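Local coordinates for mitogen-activated protein kinase, putative (Map kinase-like protein) (Leishmania major, PDB 3PG1), which probably phosphorylates proteins on serine or threonine with ATP as phosphate donor, as a member of the MAP kinase family, at residues P89-L94 / L147-E152; F139-L144 / Q313-P318; C222-M227 / A298-F303; L294-K299 / R307-E312. One frame throughout, in Å; residues are numbered along the deposited sequence.

Interaction 1. Residues P89-L94 / L147-E152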
loop_
_atom_site.group_PDB
_atom_site.type_symbol
_atom_site.label_atom_id
_atom_site.label_comp_id
_atom_site.label_asym_id
_atom_site.label_seq_id
_atom_site.Cartn_x
_atom_site.Cartn_y
_atom_site.Cartn_z
ATOM N N PRO A 89 -14.675 -2.113 0.995
ATOM C CA PRO A 89 -14.376 -1.633 2.362
ATOM C C PRO A 89 -12.914 -1.689 2.812
ATOM O O PRO A 89 -12.547 -0.965 3.713
ATOM C CB PRO A 89 -15.260 -2.520 3.274
ATOM C CG PRO A 89 -16.268 -3.148 2.396
ATOM C CD PRO A 89 -15.689 -3.194 1.008
ATOM N N ASN A 90 -12.109 -2.578 2.247
ATOM C CA ASN A 90 -10.718 -2.756 2.680
ATOM C C ASN A 90 -9.711 -1.997 1.871
ATOM O O ASN A 90 -8.522 -2.084 2.172
ATOM C CB ASN A 90 -10.350 -4.229 2.685
ATOM C CG ASN A 90 -11.111 -5.015 3.706
ATOM O OD1 ASN A 90 -11.701 -6.043 3.391
ATOM N ND2 ASN A 90 -11.119 -4.552 4.943
ATOM N N ILE A 91 -10.175 -1.249 0.856
ATOM C CA ILE A 91 -9.337 -0.460 -0.049
ATOM C C ILE A 91 -9.729 0.996 0.108
ATOM O O ILE A 91 -10.905 1.339 -0.086
ATOM C CB ILE A 91 -9.468 -0.942 -1.526
ATOM C CG1 ILE A 91 -9.104 -2.476 -1.715
ATOM C CG2 ILE A 91 -8.638 -0.022 -2.487
ATOM C CD1 ILE A 91 -7.717 -2.843 -1.315
ATOM N N LEU A 92 -8.755 1.864 0.454
ATOM C CA LEU A 92 -9.054 3.302 0.643
ATOM C C LEU A 92 -9.567 3.880 -0.662
ATOM O O LEU A 92 -8.958 3.691 -1.700
ATOM C CB LEU A 92 -7.827 4.079 1.178
ATOM C CG LEU A 92 -8.086 5.561 1.586
ATOM C CD1 LEU A 92 -8.883 5.635 2.870
ATOM C CD2 LEU A 92 -6.771 6.327 1.695
ATOM N N GLY A 93 -10.743 4.465 -0.627
ATOM C CA GLY A 93 -11.325 5.005 -1.852
ATOM C C GLY A 93 -11.365 6.507 -1.936
ATOM O O GLY A 93 -11.024 7.201 -0.970
ATOM N N LEU A 94 -11.760 7.009 -3.113
ATOM C CA LEU A 94 -11.960 8.440 -3.310
ATOM C C LEU A 94 -13.312 8.775 -2.690
ATOM O O LEU A 94 -14.312 8.129 -3.029
ATOM C CB LEU A 94 -12.001 8.804 -4.809
ATOM C CG LEU A 94 -10.731 9.284 -5.485
ATOM C CD1 LEU A 94 -11.002 9.574 -6.946
ATOM C CD2 LEU A 94 -10.169 10.531 -4.822
ATOM N N LEU A 147 -5.678 -7.171 -0.089
ATOM C CA LEU A 147 -4.709 -7.640 -1.109
ATOM C C LEU A 147 -5.394 -8.490 -2.173
ATOM O O LEU A 147 -5.158 -8.284 -3.360
ATOM C CB LEU A 147 -3.609 -8.442 -0.447
ATOM C CG LEU A 147 -2.613 -7.691 0.440
ATOM C CD1 LEU A 147 -1.600 -8.693 1.030
ATOM C CD2 LEU A 147 -1.917 -6.579 -0.343
ATOM N N HIS A 148 -6.311 -9.399 -1.757
ATOM C CA HIS A 148 -7.039 -10.256 -2.698
ATOM C C HIS A 148 -7.775 -9.364 -3.729
ATOM O O HIS A 148 -7.736 -9.656 -4.903
ATOM C CB HIS A 148 -8.079 -11.141 -1.950
ATOM C CG HIS A 148 -8.753 -12.139 -2.874
ATOM N ND1 HIS A 148 -8.059 -13.233 -3.385
ATOM C CD2 HIS A 148 -10.048 -12.204 -3.290
ATOM C CE1 HIS A 148 -8.924 -13.866 -4.181
ATOM N NE2 HIS A 148 -10.143 -13.318 -4.099
ATOM N N VAL A 149 -8.450 -8.303 -3.266
ATOM C CA VAL A 149 -9.216 -7.385 -4.115
ATOM C C VAL A 149 -8.252 -6.686 -5.108
ATOM O O VAL A 149 -8.536 -6.637 -6.311
ATOM C CB VAL A 149 -10.085 -6.383 -3.269
ATOM C CG1 VAL A 149 -10.791 -5.354 -4.177
ATOM C CG2 VAL A 149 -11.119 -7.157 -2.446
ATOM N N LEU A 150 -7.127 -6.184 -4.617
ATOM C CA LEU A 150 -6.163 -5.561 -5.516
ATOM C C LEU A 150 -5.678 -6.592 -6.565
ATOM O O LEU A 150 -5.787 -6.348 -7.761
ATOM C CB LEU A 150 -4.942 -5.048 -4.713
ATOM C CG LEU A 150 -5.166 -3.880 -3.739
ATOM C CD1 LEU A 150 -3.854 -3.587 -2.972
ATOM C CD2 LEU A 150 -5.693 -2.619 -4.454
ATOM N N HIS A 151 -5.276 -7.782 -6.108
ATOM C CA HIS A 151 -4.722 -8.849 -6.976
ATOM C C HIS A 151 -5.723 -9.334 -8.003
ATOM O O HIS A 151 -5.327 -9.573 -9.159
ATOM C CB HIS A 151 -4.196 -10.011 -6.131
ATOM C CG HIS A 151 -3.020 -9.652 -5.260
ATOM N ND1 HIS A 151 -2.536 -10.539 -4.310
ATOM C CD2 HIS A 151 -2.301 -8.496 -5.198
ATOM C CE1 HIS A 151 -1.543 -9.896 -3.698
ATOM N NE2 HIS A 151 -1.408 -8.643 -4.169
ATOM N N GLU A 152 -7.023 -9.386 -7.624
ATOM C CA GLU A 152 -8.081 -9.812 -8.562
ATOM C C GLU A 152 -8.233 -8.791 -9.709
ATOM O O GLU A 152 -8.621 -9.173 -10.814
ATOM C CB GLU A 152 -9.420 -10.104 -7.836
ATOM C CG GLU A 152 -9.370 -11.356 -6.955
ATOM C CD GLU A 152 -9.130 -12.630 -7.738
ATOM O OE1 GLU A 152 -10.000 -12.945 -8.570
ATOM O OE2 GLU A 152 -8.019 -13.199 -7.675
#

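Interaction 2. Residues F139-L144 / Q313-P318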
loop_
_atom_site.group_PDB
_atom_site.type_symbol
_atom_site.label_atom_id
_atom_site.label_comp_id
_atom_site.label_asym_id
_atom_site.label_seq_id
_atom_site.Cartn_x
_atom_site.Cartn_y
_atom_site.Cartn_z
ATOM N N PHE A 139 -7.481 -8.565 11.969
ATOM C CA PHE A 139 -6.693 -7.638 11.144
ATOM C C PHE A 139 -6.136 -8.326 9.918
ATOM O O PHE A 139 -6.228 -7.789 8.814
ATOM C CB PHE A 139 -5.505 -7.015 11.958
ATOM C CG PHE A 139 -5.849 -6.046 13.074
ATOM C CD1 PHE A 139 -7.019 -5.295 13.038
ATOM C CD2 PHE A 139 -5.014 -5.902 14.175
ATOM C CE1 PHE A 139 -7.344 -4.419 14.089
ATOM C CE2 PHE A 139 -5.340 -5.024 15.220
ATOM C CZ PHE A 139 -6.493 -4.283 15.165
ATOM N N MET A 140 -5.515 -9.513 10.105
ATOM C CA MET A 140 -4.922 -10.286 9.000
ATOM C C MET A 140 -5.983 -10.686 7.971
ATOM O O MET A 140 -5.708 -10.636 6.772
ATOM C CB MET A 140 -4.195 -11.554 9.517
ATOM C CG MET A 140 -2.823 -11.242 10.176
ATOM S SD MET A 140 -1.768 -10.143 9.143
ATOM C CE MET A 140 -1.609 -11.091 7.632
ATOM N N TYR A 141 -7.187 -11.056 8.443
ATOM C CA TYR A 141 -8.257 -11.458 7.519
ATOM C C TYR A 141 -8.556 -10.263 6.570
ATOM O O TYR A 141 -8.637 -10.446 5.366
ATOM C CB TYR A 141 -9.530 -11.943 8.292
ATOM C CG TYR A 141 -10.599 -12.539 7.382
ATOM C CD1 TYR A 141 -10.359 -13.715 6.666
ATOM C CD2 TYR A 141 -11.840 -11.929 7.235
ATOM C CE1 TYR A 141 -11.330 -14.255 5.811
ATOM C CE2 TYR A 141 -12.838 -12.493 6.423
ATOM C CZ TYR A 141 -12.563 -13.638 5.686
ATOM O OH TYR A 141 -13.525 -14.190 4.853
ATOM N N HIS A 142 -8.707 -9.062 7.133
ATOM C CA HIS A 142 -9.024 -7.854 6.368
ATOM C C HIS A 142 -7.863 -7.365 5.515
ATOM O O HIS A 142 -8.075 -6.904 4.381
ATOM C CB HIS A 142 -9.586 -6.775 7.300
ATOM C CG HIS A 142 -10.974 -7.092 7.786
ATOM N ND1 HIS A 142 -12.087 -6.480 7.233
ATOM C CD2 HIS A 142 -11.388 -7.983 8.717
ATOM C CE1 HIS A 142 -13.137 -7.001 7.854
ATOM N NE2 HIS A 142 -12.770 -7.913 8.752
ATOM N N ILE A 143 -6.631 -7.491 6.039
ATOM C CA ILE A 143 -5.427 -7.159 5.248
ATOM C C ILE A 143 -5.385 -8.053 4.012
ATOM O O ILE A 143 -5.136 -7.551 2.913
ATOM C CB ILE A 143 -4.095 -7.300 6.074
ATOM C CG1 ILE A 143 -3.971 -6.211 7.184
ATOM C CG2 ILE A 143 -2.833 -7.322 5.165
ATOM C CD1 ILE A 143 -2.998 -6.611 8.357
ATOM N N LEU A 144 -5.594 -9.380 4.183
ATOM C CA LEU A 144 -5.517 -10.293 3.032
ATOM C C LEU A 144 -6.675 -10.106 2.056
ATOM O O LEU A 144 -6.487 -10.292 0.865
ATOM C CB LEU A 144 -5.391 -11.750 3.476
ATOM C CG LEU A 144 -4.010 -12.099 4.063
ATOM C CD1 LEU A 144 -4.049 -13.453 4.795
ATOM C CD2 LEU A 144 -2.912 -12.093 2.940
ATOM N N GLN A 313 -5.584 -19.093 -1.084
ATOM C CA GLN A 313 -5.256 -20.231 -0.210
ATOM C C GLN A 313 -4.963 -19.786 1.258
ATOM O O GLN A 313 -5.265 -20.531 2.198
ATOM C CB GLN A 313 -4.086 -21.050 -0.795
ATOM C CG GLN A 313 -4.452 -21.852 -2.078
ATOM C CD GLN A 313 -5.056 -23.204 -1.719
ATOM O OE1 GLN A 313 -4.796 -23.759 -0.646
ATOM N NE2 GLN A 313 -5.918 -23.762 -2.576
ATOM N N ALA A 314 -4.411 -18.575 1.440
ATOM C CA ALA A 314 -4.128 -18.029 2.797
ATOM C C ALA A 314 -5.490 -17.743 3.448
ATOM O O ALA A 314 -5.706 -18.109 4.583
ATOM C CB ALA A 314 -3.358 -16.727 2.672
ATOM N N LEU A 315 -6.405 -17.090 2.717
ATOM C CA LEU A 315 -7.778 -16.808 3.210
ATOM C C LEU A 315 -8.536 -18.093 3.571
ATOM O O LEU A 315 -9.258 -18.105 4.574
ATOM C CB LEU A 315 -8.572 -15.951 2.228
ATOM C CG LEU A 315 -8.100 -14.441 2.197
ATOM C CD1 LEU A 315 -8.537 -13.758 0.920
ATOM C CD2 LEU A 315 -8.629 -13.660 3.425
ATOM N N ARG A 316 -8.278 -19.204 2.829
ATOM C CA ARG A 316 -8.909 -20.511 3.075
ATOM C C ARG A 316 -8.191 -21.360 4.112
ATOM O O ARG A 316 -8.646 -22.457 4.443
ATOM C CB ARG A 316 -9.056 -21.296 1.769
ATOM C CG ARG A 316 -10.127 -20.684 0.843
ATOM C CD ARG A 316 -10.274 -21.537 -0.383
ATOM N NE ARG A 316 -11.386 -21.109 -1.232
ATOM C CZ ARG A 316 -12.650 -21.495 -1.080
ATOM N NH1 ARG A 316 -12.993 -22.290 -0.067
ATOM N NH2 ARG A 316 -13.576 -21.096 -1.927
ATOM N N HIS A 317 -7.083 -20.853 4.643
ATOM C CA HIS A 317 -6.282 -21.557 5.606
ATOM C C HIS A 317 -7.085 -21.704 6.908
ATOM O O HIS A 317 -7.815 -20.780 7.260
ATOM C CB HIS A 317 -4.936 -20.798 5.837
ATOM C CG HIS A 317 -3.937 -21.540 6.688
ATOM N ND1 HIS A 317 -4.085 -21.637 8.073
ATOM C CD2 HIS A 317 -2.818 -22.210 6.325
ATOM C CE1 HIS A 317 -3.038 -22.323 8.501
ATOM N NE2 HIS A 317 -2.239 -22.674 7.490
ATOM N N PRO A 318 -6.970 -22.858 7.611
ATOM C CA PRO A 318 -7.716 -23.034 8.880
ATOM C C PRO A 318 -7.507 -21.933 9.928
ATOM O O PRO A 318 -8.385 -21.736 10.752
ATOM C CB PRO A 318 -7.238 -24.396 9.421
ATOM C CG PRO A 318 -6.568 -25.068 8.279
ATOM C CD PRO A 318 -6.170 -24.052 7.253
#

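Interaction 3. Residues C222-M227 / A298-F303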
loop_
_atom_site.group_PDB
_atom_site.type_symbol
_atom_site.label_atom_id
_atom_site.label_comp_id
_atom_site.label_asym_id
_atom_site.label_seq_id
_atom_site.Cartn_x
_atom_site.Cartn_y
_atom_site.Cartn_z
ATOM N N CYS A 222 5.295 -10.758 6.989
ATOM C CA CYS A 222 6.154 -9.925 7.849
ATOM C C CYS A 222 5.272 -9.150 8.821
ATOM O O CYS A 222 5.583 -9.087 9.992
ATOM C CB CYS A 222 7.002 -8.973 7.007
ATOM S SG CYS A 222 8.332 -9.803 6.099
ATOM N N VAL A 223 4.166 -8.573 8.324
ATOM C CA VAL A 223 3.226 -7.810 9.165
ATOM C C VAL A 223 2.600 -8.715 10.229
ATOM O O VAL A 223 2.576 -8.346 11.401
ATOM C CB VAL A 223 2.167 -7.059 8.314
ATOM C CG1 VAL A 223 1.023 -6.495 9.197
ATOM C CG2 VAL A 223 2.831 -5.935 7.512
ATOM N N MET A 224 2.188 -9.930 9.828
ATOM C CA MET A 224 1.575 -10.907 10.747
ATOM C C MET A 224 2.543 -11.228 11.914
ATOM O O MET A 224 2.158 -11.085 13.066
ATOM C CB MET A 224 1.199 -12.183 9.994
ATOM C CG MET A 224 0.423 -13.145 10.864
ATOM S SD MET A 224 -0.434 -14.406 9.930
ATOM C CE MET A 224 -0.912 -15.515 11.309
ATOM N N ALA A 225 3.784 -11.646 11.610
ATOM C CA ALA A 225 4.814 -11.948 12.647
ATOM C C ALA A 225 5.078 -10.734 13.550
ATOM O O ALA A 225 5.230 -10.860 14.778
ATOM C CB ALA A 225 6.117 -12.395 11.973
ATOM N N GLU A 226 5.049 -9.545 12.957
ATOM C CA GLU A 226 5.304 -8.320 13.691
ATOM C C GLU A 226 4.199 -8.018 14.695
ATOM O O GLU A 226 4.483 -7.469 15.754
ATOM C CB GLU A 226 5.491 -7.142 12.739
ATOM C CG GLU A 226 5.988 -5.873 13.446
ATOM C CD GLU A 226 6.380 -4.751 12.506
ATOM O OE1 GLU A 226 6.677 -5.014 11.315
ATOM O OE2 GLU A 226 6.348 -3.591 12.955
ATOM N N MET A 227 2.946 -8.373 14.378
ATOM C CA MET A 227 1.864 -8.108 15.331
ATOM C C MET A 227 2.002 -9.027 16.540
ATOM O O MET A 227 1.591 -8.647 17.629
ATOM C CB MET A 227 0.484 -8.297 14.664
ATOM C CG MET A 227 0.049 -7.087 13.855
ATOM S SD MET A 227 -1.676 -7.154 13.311
ATOM C CE MET A 227 -1.521 -8.275 12.029
ATOM N N ALA A 298 4.649 -19.389 8.133
ATOM C CA ALA A 298 5.749 -20.105 7.409
ATOM C C ALA A 298 5.409 -20.230 5.902
ATOM O O ALA A 298 6.286 -20.116 5.056
ATOM C CB ALA A 298 5.934 -21.503 8.013
ATOM N N LYS A 299 4.137 -20.425 5.581
ATOM C CA LYS A 299 3.701 -20.498 4.162
ATOM C C LYS A 299 3.721 -19.182 3.432
ATOM O O LYS A 299 3.969 -19.148 2.236
ATOM C CB LYS A 299 2.360 -21.180 4.065
ATOM C CG LYS A 299 2.513 -22.683 4.404
ATOM C CD LYS A 299 1.178 -23.363 4.704
ATOM C CE LYS A 299 1.487 -24.831 5.025
ATOM N NZ LYS A 299 0.262 -25.570 5.488
ATOM N N MET A 300 3.452 -18.077 4.145
ATOM C CA MET A 300 3.527 -16.733 3.546
ATOM C C MET A 300 4.988 -16.354 3.357
ATOM O O MET A 300 5.285 -15.520 2.514
ATOM C CB MET A 300 2.881 -15.685 4.470
ATOM C CG MET A 300 1.380 -15.986 4.693
ATOM S SD MET A 300 0.639 -14.987 6.030
ATOM C CE MET A 300 0.247 -13.603 5.172
ATOM N N LEU A 301 5.867 -16.867 4.230
ATOM C CA LEU A 301 7.285 -16.459 4.169
ATOM C C LEU A 301 8.151 -17.497 3.478
ATOM O O LEU A 301 9.258 -17.792 3.946
ATOM C CB LEU A 301 7.802 -16.101 5.582
ATOM C CG LEU A 301 7.101 -14.873 6.262
ATOM C CD1 LEU A 301 7.596 -14.702 7.675
ATOM C CD2 LEU A 301 7.297 -13.581 5.454
ATOM N N GLU A 302 7.656 -18.041 2.340
ATOM C CA GLU A 302 8.469 -18.933 1.518
ATOM C C GLU A 302 9.413 -18.037 0.746
ATOM O O GLU A 302 8.954 -17.099 0.108
ATOM C CB GLU A 302 7.622 -19.751 0.502
ATOM C CG GLU A 302 7.060 -20.997 1.139
ATOM C CD GLU A 302 8.036 -22.137 1.376
ATOM O OE1 GLU A 302 9.184 -22.096 0.879
ATOM O OE2 GLU A 302 7.608 -23.110 2.030
ATOM N N PHE A 303 10.706 -18.348 0.777
ATOM C CA PHE A 303 11.725 -17.543 0.086
ATOM C C PHE A 303 11.404 -17.475 -1.413
ATOM O O PHE A 303 11.452 -16.409 -2.032
ATOM C CB PHE A 303 13.107 -18.200 0.292
ATOM C CG PHE A 303 14.260 -17.349 -0.184
ATOM C CD1 PHE A 303 14.944 -16.519 0.698
ATOM C CD2 PHE A 303 14.637 -17.344 -1.528
ATOM C CE1 PHE A 303 16.021 -15.730 0.254
ATOM C CE2 PHE A 303 15.697 -16.532 -1.979
ATOM C CZ PHE A 303 16.402 -15.761 -1.076
#

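Interaction 4. Residues L294-K299 / R307-E312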
loop_
_atom_site.group_PDB
_atom_site.type_symbol
_atom_site.label_atom_id
_atom_site.label_comp_id
_atom_site.label_asym_id
_atom_site.label_seq_id
_atom_site.Cartn_x
_atom_site.Cartn_y
_atom_site.Cartn_z
ATOM N N LEU A 294 1.409 -20.243 13.159
ATOM C CA LEU A 294 2.789 -20.432 12.695
ATOM C C LEU A 294 2.854 -21.078 11.322
ATOM O O LEU A 294 3.719 -20.718 10.539
ATOM C CB LEU A 294 3.618 -21.284 13.662
ATOM C CG LEU A 294 4.124 -20.588 14.903
ATOM C CD1 LEU A 294 4.717 -21.622 15.864
ATOM C CD2 LEU A 294 5.137 -19.495 14.543
ATOM N N ASP A 295 1.999 -22.085 11.098
ATOM C CA ASP A 295 1.872 -22.820 9.854
ATOM C C ASP A 295 1.559 -21.834 8.720
ATOM O O ASP A 295 2.210 -21.876 7.684
ATOM C CB ASP A 295 0.782 -23.893 9.962
ATOM C CG ASP A 295 0.690 -24.706 8.688
ATOM O OD1 ASP A 295 1.605 -25.531 8.445
ATOM O OD2 ASP A 295 -0.207 -24.416 7.863
ATOM N N LEU A 296 0.608 -20.908 8.938
ATOM C CA LEU A 296 0.311 -19.917 7.904
ATOM C C LEU A 296 1.484 -18.934 7.691
ATOM O O LEU A 296 1.893 -18.706 6.552
ATOM C CB LEU A 296 -0.992 -19.159 8.233
ATOM C CG LEU A 296 -1.306 -17.962 7.298
ATOM C CD1 LEU A 296 -1.436 -18.439 5.783
ATOM C CD2 LEU A 296 -2.602 -17.239 7.776
ATOM N N ILE A 297 2.055 -18.392 8.769
ATOM C CA ILE A 297 3.210 -17.474 8.640
ATOM C C ILE A 297 4.313 -18.130 7.826
ATOM O O ILE A 297 4.870 -17.489 6.942
ATOM C CB ILE A 297 3.759 -17.056 10.043
ATOM C CG1 ILE A 297 2.773 -16.142 10.752
ATOM C CG2 ILE A 297 5.164 -16.378 9.926
ATOM C CD1 ILE A 297 3.069 -15.971 12.296
ATOM N N ALA A 298 4.649 -19.389 8.133
ATOM C CA ALA A 298 5.749 -20.105 7.409
ATOM C C ALA A 298 5.409 -20.230 5.902
ATOM O O ALA A 298 6.286 -20.116 5.056
ATOM C CB ALA A 298 5.934 -21.503 8.013
ATOM N N LYS A 299 4.137 -20.425 5.581
ATOM C CA LYS A 299 3.701 -20.498 4.162
ATOM C C LYS A 299 3.721 -19.182 3.432
ATOM O O LYS A 299 3.969 -19.148 2.236
ATOM C CB LYS A 299 2.360 -21.180 4.065
ATOM C CG LYS A 299 2.513 -22.683 4.404
ATOM C CD LYS A 299 1.178 -23.363 4.704
ATOM C CE LYS A 299 1.487 -24.831 5.025
ATOM N NZ LYS A 299 0.262 -25.570 5.488
ATOM N N ARG A 307 6.561 -21.133 -4.537
ATOM C CA ARG A 307 6.014 -22.023 -3.477
ATOM C C ARG A 307 5.254 -21.226 -2.428
ATOM O O ARG A 307 4.835 -21.818 -1.424
ATOM C CB ARG A 307 7.184 -22.728 -2.699
ATOM C CG ARG A 307 8.004 -23.709 -3.462
ATOM C CD ARG A 307 9.136 -24.323 -2.629
ATOM N NE ARG A 307 10.403 -24.188 -3.373
ATOM C CZ ARG A 307 10.855 -25.061 -4.267
ATOM N NH1 ARG A 307 10.215 -26.203 -4.476
ATOM N NH2 ARG A 307 11.972 -24.819 -4.930
ATOM N N ARG A 308 5.180 -19.906 -2.584
ATOM C CA ARG A 308 4.537 -18.983 -1.628
ATOM C C ARG A 308 3.001 -19.049 -1.739
ATOM O O ARG A 308 2.417 -19.073 -2.848
ATOM C CB ARG A 308 5.084 -17.553 -1.780
ATOM C CG ARG A 308 4.787 -16.642 -0.542
ATOM C CD ARG A 308 5.404 -15.241 -0.721
ATOM N NE ARG A 308 6.860 -15.366 -0.980
ATOM C CZ ARG A 308 7.566 -14.603 -1.820
ATOM N NH1 ARG A 308 6.990 -13.580 -2.440
ATOM N NH2 ARG A 308 8.869 -14.813 -1.987
ATOM N N ILE A 309 2.356 -19.113 -0.590
ATOM C CA ILE A 309 0.896 -19.305 -0.540
ATOM C C ILE A 309 0.169 -18.116 -1.214
ATOM O O ILE A 309 0.571 -16.985 -1.027
ATOM C CB ILE A 309 0.405 -19.584 0.907
ATOM C CG1 ILE A 309 -1.079 -20.090 0.940
ATOM C CG2 ILE A 309 0.568 -18.310 1.815
ATOM C CD1 ILE A 309 -1.544 -20.607 2.370
ATOM N N SER A 310 -0.846 -18.390 -2.042
ATOM C CA SER A 310 -1.609 -17.353 -2.728
ATOM C C SER A 310 -2.595 -16.685 -1.752
ATOM O O SER A 310 -2.843 -17.231 -0.674
ATOM C CB SER A 310 -2.365 -17.959 -3.911
ATOM O OG SER A 310 -3.333 -18.881 -3.421
ATOM N N THR A 311 -3.151 -15.500 -2.099
ATOM C CA THR A 311 -4.139 -14.867 -1.183
ATOM C C THR A 311 -5.332 -15.749 -0.955
ATOM O O THR A 311 -5.821 -15.829 0.183
ATOM C CB THR A 311 -4.708 -13.524 -1.686
ATOM O OG1 THR A 311 -5.251 -13.752 -2.975
ATOM C CG2 THR A 311 -3.716 -12.448 -1.716
ATOM N N GLU A 312 -5.837 -16.398 -2.026
ATOM C CA GLU A 312 -7.006 -17.238 -1.815
ATOM C C GLU A 312 -6.697 -18.408 -0.877
ATOM O O GLU A 312 -7.470 -18.670 0.034
ATOM C CB GLU A 312 -7.650 -17.715 -3.143
ATOM C CG GLU A 312 -8.752 -18.722 -2.882
ATOM C CD GLU A 312 -9.544 -19.300 -4.044
ATOM O OE1 GLU A 312 -9.059 -19.294 -5.195
ATOM O OE2 GLU A 312 -10.588 -19.917 -3.749
HETATM O O HOH W 1 3.612 -22.009 0.908
#

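Interaction 1. Residues P89-L94 / L147-E152
I91 reaches across to L150 and V149, and these three side chains account for almost all of the 139 Å² buried between 89-94 and 147-152. The terminal methyl does most of the touching: I91 CD1 lies 3.7 Å from L150 CG and equally far from L150 CD2, so it rests against the branch point of the leucine and one of its two methyls. Nearer the root of the same side chain, I91 CG1 passes V149 CG1 at 4.1 Å, the two side chains running past each other in opposite senses. The first torsion of I91 (chi1 -57°) sets CG1 opposite the carbonyl carbon and sends the longer branch out toward the helix. L150 meets it with its end, whereas V149 is already directed at the loop from its CB. The backbones remain well separated, with I91 CA and V149 CA 8.0 Å apart, and all three residues are buried, so the contact is purely apolar and made by side chains. F86 and F178 also pack on I91; F178 belongs to the DFN sequence that replaces the DFG motif of most kinases. The αC-β4 loop 89-94, between helix 70-85 and strand 96-100, is joined by N90 and L92 backbone bonds to I175 of strand 173-175, and I91 packs it against helix 133-152 (αE), the docking of this N-lobe loop on the C-lobe known from protein kinases.

Interaction 2. Residues F139-L144 / Q313-P318
L315 is the bump of this contact and Y141 with L144 form the hollow that takes it. The methyl L315 CD2 pushes into the groove between these two residues, one turn apart on helix 133-152: it lies 3.7 Å from both Y141 CD1 and Y141 CE1, and 3.8 Å from L144 CB. The side chains of Y141 and L315 cross at about a right angle, and the methyl comes in obliquely at the CD1-CE1 bond of the ring. With CG opposite the backbone N (chi1 -173°), the tyrosine swings its ring over to form one wall of the groove. The other leucine methyl, L315 CD1, comes within 4.0 Å of L144 O. In the kinase fold this joins αE, the long helix 133-152, to the short αI helix 311-315, both in the helical C-lobe; the two segments bury 215 Å² between them without a polar link. A second, shallower fit lies beside the first. The single methyl of A314 gives a low spot on the short helix, and L144 CD1 lies over A314 CB at 4.0 Å, although L144 was modelled in two conformers and this distance holds for one of them. M217 of helix 214-229 packs on both L144 and A314. At the far end of the tyrosine, Y141 OH is hydrogen-bonded to D328 and to the backbone N of D325.

Interaction 3. Residues C222-M227 / A298-F303
L301 lays one methyl against the backbone and sulfur of C222: L301 CD2 is 3.8 Å from C222 N and 4.0 Å from C222 SG. The cysteine torsion (chi1 -72°) brings its sulfur round beside its own backbone N, which explains why one methyl can touch both atoms. Here the two backbones come nearest, C222 CA and L301 CA being 7.6 Å apart. L301 is also the first residue to leave helical backbone angles after helix 291-300, so the packing falls just where that helix ends. Alongside, two methionines meet through their sulfurs, M224 SD and M300 SD lying 4.1 Å apart. The chain of M224 is fully extended, that of M300 bends at its last torsion (chi3 85°), and the two cross at about a right angle. All four residues are buried, and together the two segments bury 167 Å². M300 also touches M217 and A220, and L301 touches W218, so the end of helix 291-300 also meets an earlier part of helix 214-229. Packing of αH on αF in this way is part of the protein kinase C-lobe, in which the buried αF helix is the central scaffold for the helices around it.

Interaction 4. Residues L294-K299 / R307-E312
I309 and L296 meet through their ends because each sends its chain on from CB opposite the backbone N (chi1 -168° and 173°): I309 CD1 lies 4.0 Å from L296 CD1, the side chains crossing at about a right angle. The same rotation of I309 places CG2 between its backbone N and carbonyl carbon, 3.5 Å from K299 O. These residues join αH, helix 291-300, to the αH-αI loop of the protein kinase C-lobe, the loop that carries the arginine paired with the glutamate of the APE motif; here R308 forms that salt bridge with E203. Only the start of its chain takes part in the present contact, with R308 CG beside K299 O, while its guanidinium also binds backbone oxygens of E302 and L214. One backbone bond ties the loop to the helix, from I309 N to K299 O, long at 3.3 Å but nearly straight at 172°. Next to this bond K299 CB packs on I309 CB at 4.0 Å. The lysine chain then extends away from the loop and back along its own helix, where K299 NZ forms a salt bridge with D295 OD2 (2.7 Å) on the syn side of the carboxylate; H317 NE2 is bonded to that same oxygen. Beyond I309, S310 caps the start of helix 311-315 through its hydroxyl and Q313 N. A water completes the link, donating one hydrogen to K299 O and the other to R307 O, the latter at 2.6 Å.

In the fold
Interactions 1, 2 and 3 are buried, apolar contacts, whereas interaction 4 is only partly buried and adds a backbone hydrogen bond and a bridging water. Interaction 1 lies about 10 Å from the centre of the chain, and interaction 4 about 20 Å, measured between centres. Interactions 1 and 2 use successive parts of helix 133-152 and meet where H148 packs on L315; N90 is hydrogen-bonded to H142. Interactions 3 and 4 share A298 and K299 on helix 291-300, one facing helix 214-229 and the other the 307-312 loop. Helix 311-315 joins interactions 2 and 4, and T311 reaches back to H148 of interaction 1.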